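Local coordinates for exotoxin 5 (Staphylococcus aureus subsp. aureus COL, PDB 3R2I), which is a staphylococcal superantigen-like exotoxin of unestablished function, combining an OB-fold domain with a beta-grasp domain, and is probably secreted, at residues Q157-D162 with G166-E171; I209-N212 with K218-I221. All blocks are in the same frame, centred on the assembly; numbering follows the deposited sequence.

Contact 1. Residues Q157-D162 with G166-E171; sequences QVKKVD and GFSINE
Lys-160 lays the root of its side chain over one face of the Phe-167 ring: CB stands 3.9 Å from the ring centroid, 21° off the normal and shifted toward the CE1 side, a CH-pi contact. The ring reaches that place because chi1 of Phe-167 (60°) sets CG between the backbone N and the carbonyl carbon, folding the phenyl back across the neighbouring strand, where its CD2-CE2 edge also meets Val-158 O. Farther along the strands CG2 of Val-158 touches CG of Glu-171 at 4.0 Å.

Lys-159, Gln-157, Ser-168 and Asn-170 occupy the other face of the sheet, away from Phe-167. The amide of Gln-157 leans across toward the serine, but NE2 and Ser-168 OG, though 3.2 Å apart, meet at a poor angle for a hydrogen bond. Closer to the backbone, CG of Gln-157 lies against OD1 of Asn-170 at 3.4 Å, the two amide planes turned 40° apart.

The backbone between these two faces is an antiparallel hairpin of the beta-grasp domain, strand 155-160 with the outermost strand 167-172 of its mixed sheet. Val-158 and Ile-169 exchange two backbone bonds, each 2.9 Å from N to O, and Lys-160 pairs with Phe-167 in the same manner, the bond from Phe-167 N to Lys-160 O being the longer at 3.2 Å.

Further out, Val-158 packs on Leu-193 and Tyr-197 of helix 182-197, and Glu-171 OE1 is hydrogen-bonded to Tyr-197 OH. Both lysine tips turn toward the C-terminal strand, where Lys-160 NZ bonds Leu-248 O and Lys-159 NZ bonds Asn-247 OD1.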
# COMPACT_ATOMS: atom_id res chain seq x y z
N GLN A 157 -7.83 -12.37 8.44
CA GLN A 157 -7.67 -13.80 8.46
C GLN A 157 -6.93 -14.24 7.23
O GLN A 157 -7.22 -13.76 6.16
CB GLN A 157 -9.00 -14.56 8.38
CG GLN A 157 -9.74 -14.72 9.63
CD GLN A 157 -10.74 -15.87 9.53
OE1 GLN A 157 -11.37 -16.07 8.48
NE2 GLN A 157 -10.88 -16.63 10.62
N VAL A 158 -5.99 -15.15 7.41
CA VAL A 158 -5.24 -15.71 6.31
C VAL A 158 -5.69 -17.16 6.29
O VAL A 158 -5.64 -17.84 7.33
CB VAL A 158 -3.75 -15.64 6.53
CG1 VAL A 158 -3.01 -16.22 5.30
CG2 VAL A 158 -3.31 -14.19 6.86
N LYS A 159 -6.16 -17.62 5.13
CA LYS A 159 -6.64 -18.98 5.03
C LYS A 159 -6.34 -19.74 3.76
O LYS A 159 -6.06 -19.19 2.71
CB LYS A 159 -8.13 -19.02 5.31
CG LYS A 159 -8.99 -18.04 4.61
CD LYS A 159 -10.46 -18.20 5.04
CE LYS A 159 -11.34 -16.96 4.72
NZ LYS A 159 -11.36 -16.47 3.28
N LYS A 160 -6.36 -21.05 3.91
CA LYS A 160 -6.24 -21.95 2.78
C LYS A 160 -7.49 -22.79 2.91
O LYS A 160 -7.67 -23.53 3.89
CB LYS A 160 -4.98 -22.81 2.84
CG LYS A 160 -4.99 -23.94 1.79
CD LYS A 160 -3.64 -24.68 1.74
CE LYS A 160 -2.49 -23.75 1.36
NZ LYS A 160 -2.71 -23.10 0.03
N VAL A 161 -8.37 -22.68 1.93
CA VAL A 161 -9.64 -23.38 2.02
C VAL A 161 -9.98 -24.18 0.75
O VAL A 161 -11.09 -24.64 0.60
CB VAL A 161 -10.74 -22.32 2.38
CG1 VAL A 161 -10.92 -21.33 1.23
CG2 VAL A 161 -12.07 -22.98 2.75
N ASP A 162 -9.00 -24.37 -0.15
CA ASP A 162 -9.22 -25.11 -1.41
C ASP A 162 -8.76 -26.58 -1.39
O ASP A 162 -8.57 -27.19 -2.46
CB ASP A 162 -8.52 -24.38 -2.60
CG ASP A 162 -6.96 -24.28 -2.45
OD1 ASP A 162 -6.46 -24.19 -1.30
OD2 ASP A 162 -6.25 -24.25 -3.50
N GLY A 166 -6.66 -27.76 5.41
CA GLY A 166 -6.40 -26.34 5.28
C GLY A 166 -6.17 -25.66 6.63
O GLY A 166 -5.90 -26.32 7.65
N PHE A 167 -6.26 -24.34 6.62
CA PHE A 167 -6.07 -23.58 7.81
C PHE A 167 -6.73 -22.28 7.71
O PHE A 167 -7.00 -21.81 6.62
CB PHE A 167 -4.60 -23.39 8.14
CG PHE A 167 -3.80 -22.67 7.07
CD1 PHE A 167 -2.99 -23.37 6.21
CD2 PHE A 167 -3.77 -21.27 7.02
CE1 PHE A 167 -2.22 -22.71 5.25
CE2 PHE A 167 -3.03 -20.62 6.12
CZ PHE A 167 -2.23 -21.34 5.20
N SER A 168 -6.95 -21.68 8.87
CA SER A 168 -7.53 -20.36 8.99
C SER A 168 -6.89 -19.69 10.22
O SER A 168 -6.95 -20.23 11.30
CB SER A 168 -9.06 -20.48 9.13
OG SER A 168 -9.59 -19.17 9.24
N ILE A 169 -6.25 -18.55 10.05
CA ILE A 169 -5.52 -17.90 11.14
C ILE A 169 -5.76 -16.39 11.21
O ILE A 169 -5.63 -15.69 10.20
CB ILE A 169 -4.00 -18.11 10.92
CG1 ILE A 169 -3.64 -19.60 11.03
CG2 ILE A 169 -3.11 -17.29 11.88
CD1 ILE A 169 -2.27 -19.90 10.48
N ASN A 170 -6.11 -15.89 12.39
CA ASN A 170 -6.29 -14.46 12.61
C ASN A 170 -4.97 -13.79 12.89
O ASN A 170 -4.09 -14.36 13.55
CB ASN A 170 -7.25 -14.22 13.78
CG ASN A 170 -8.70 -14.29 13.35
OD1 ASN A 170 -9.17 -13.40 12.67
ND2 ASN A 170 -9.41 -15.32 13.75
N GLU A 171 -4.85 -12.57 12.38
CA GLU A 171 -3.68 -11.73 12.55
C GLU A 171 -4.18 -10.41 13.11
O GLU A 171 -5.32 -10.05 12.90
CB GLU A 171 -3.03 -11.50 11.19
CG GLU A 171 -2.55 -12.79 10.54
CD GLU A 171 -1.26 -13.29 11.15
OE1 GLU A 171 -0.92 -14.47 10.93
OE2 GLU A 171 -0.56 -12.47 11.80

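Contact 2. Residues I209-N212 with K218-I221; sequences IVIN and KHEI
Ile-209 and Ile-221 stand side by side on one face of an antiparallel hairpin of the beta-grasp domain, their CB atoms 4.0 Å apart. Ile-211 and His-219 repeat the pairing two residues along on the same face, with CB atoms 4.2 Å apart. This is the tight side: Ile-211 packs on Leu-182 and Leu-185 of helix 182-197, Ile-221 rests on Asp-186 and Arg-190 of that helix, and Ile-209 reaches Ile-244 and Val-246 of the adjoining strand 241-248. Both pairs are hydrogen-bonded ones. The bond from Ile-211 N to His-219 O is nearly straight, 174° at the hydrogen, and Lys-218 CA comes within 3.1 Å of Ile-211 O, adding a CA-H...O contact beside the amide of His-219.

The opposite face is more polar and turned to solvent at the Lys-218 end. Val-210 spreads its two methyls between charged neighbours, CG1 against Lys-218 CD and CG2 alongside Glu-220 CG, each at 3.9 Å, so the valine meets their aliphatic portions while the charged ends continue past it. Glu-220 OE1 takes a salt bridge from Arg-208; its other oxygen, OE2, forms a salt bridge with Lys-218 NZ whose hydrogen bond is weak. Asn-212 lies alongside the lysine, and its OD1 accepts a hydrogen bond from ND2 of Asn-243 on strand 241-248. With chi1 of -63° placing CG beside the backbone N, Asn-212 brings its ND2 alongside Lys-218 CB, 3.6 Å away, and a water bridges the two ends, accepting from Asn-212 ND2 at 3.0 Å and from Lys-218 NZ at 3.3 Å.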
# COMPACT_ATOMS: atom_id res chain seq x y z
N ILE A 209 -6.15 -11.13 -1.70
CA ILE A 209 -6.48 -10.34 -0.56
C ILE A 209 -7.82 -9.72 -0.89
O ILE A 209 -7.98 -9.14 -1.97
CB ILE A 209 -5.49 -9.16 -0.36
CG1 ILE A 209 -4.06 -9.66 -0.14
CG2 ILE A 209 -5.97 -8.26 0.80
CD1 ILE A 209 -2.99 -8.58 -0.16
N VAL A 210 -8.79 -9.85 0.01
CA VAL A 210 -10.09 -9.22 -0.16
C VAL A 210 -10.36 -8.32 1.04
O VAL A 210 -10.42 -8.78 2.20
CB VAL A 210 -11.27 -10.23 -0.28
CG1 VAL A 210 -12.58 -9.47 -0.31
CG2 VAL A 210 -11.15 -11.09 -1.55
N ILE A 211 -10.55 -7.03 0.76
CA ILE A 211 -10.88 -6.04 1.77
C ILE A 211 -12.35 -5.77 1.61
O ILE A 211 -12.76 -5.19 0.61
CB ILE A 211 -10.13 -4.76 1.54
CG1 ILE A 211 -8.63 -5.03 1.62
CG2 ILE A 211 -10.59 -3.72 2.54
CD1 ILE A 211 -7.72 -3.93 1.00
N ASN A 212 -13.14 -6.20 2.59
CA ASN A 212 -14.56 -5.98 2.55
C ASN A 212 -14.92 -4.71 3.29
O ASN A 212 -14.48 -4.51 4.40
CB ASN A 212 -15.27 -7.17 3.18
CG ASN A 212 -15.03 -8.44 2.41
OD1 ASN A 212 -14.31 -9.33 2.86
ND2 ASN A 212 -15.61 -8.52 1.23
N LYS A 218 -16.09 -4.19 -2.05
CA LYS A 218 -14.81 -4.79 -1.70
C LYS A 218 -13.70 -4.47 -2.67
O LYS A 218 -13.95 -4.07 -3.79
CB LYS A 218 -14.97 -6.30 -1.57
CG LYS A 218 -15.48 -6.97 -2.79
CD LYS A 218 -15.70 -8.43 -2.46
CE LYS A 218 -16.12 -9.25 -3.69
NZ LYS A 218 -15.98 -10.72 -3.40
N HIS A 219 -12.46 -4.64 -2.20
CA HIS A 219 -11.29 -4.43 -3.02
C HIS A 219 -10.56 -5.75 -3.07
O HIS A 219 -10.16 -6.29 -2.04
CB HIS A 219 -10.38 -3.37 -2.40
CG HIS A 219 -11.06 -2.06 -2.13
ND1 HIS A 219 -11.17 -1.07 -3.08
CD2 HIS A 219 -11.66 -1.58 -1.02
CE1 HIS A 219 -11.83 -0.04 -2.57
NE2 HIS A 219 -12.14 -0.32 -1.32
N GLU A 220 -10.40 -6.30 -4.27
CA GLU A 220 -9.68 -7.54 -4.49
C GLU A 220 -8.31 -7.33 -5.14
O GLU A 220 -8.19 -6.69 -6.19
CB GLU A 220 -10.45 -8.50 -5.40
CG GLU A 220 -11.73 -9.03 -4.79
CD GLU A 220 -12.31 -10.20 -5.59
OE1 GLU A 220 -11.53 -10.99 -6.22
OE2 GLU A 220 -13.55 -10.32 -5.54
N ILE A 221 -7.32 -7.99 -4.57
CA ILE A 221 -5.95 -7.90 -5.02
C ILE A 221 -5.44 -9.30 -5.31
O ILE A 221 -5.51 -10.18 -4.44
CB ILE A 221 -5.09 -7.31 -3.92
CG1 ILE A 221 -5.56 -5.88 -3.56
CG2 ILE A 221 -3.59 -7.28 -4.36
CD1 ILE A 221 -4.94 -5.32 -2.28
O HOH W 1 -16.41 -11.05 -0.16

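Both hairpins belong to one five-stranded mixed sheet and contribute its two outermost strands, 167-172 in contact 1 and 218-222 in contact 2, with strand 241-248 between their inner strands. Their nearest atoms are about 7 Å apart and do not touch. Contact 1 is a surface contact, its centre about 22 Å from the centre of the chain; contact 2, at about 13 Å, is partly buried. Helix 182-197 covers one face of each. Contact 2 sets two isoleucines, Ile-211 and Ile-221, against it, whereas contact 1 offers Val-158, Ile-169 and the acidic Glu-171. Their other faces also differ: amides, a hydroxyl and a lysine in contact 1, ion pairs and a bridging water in contact 2.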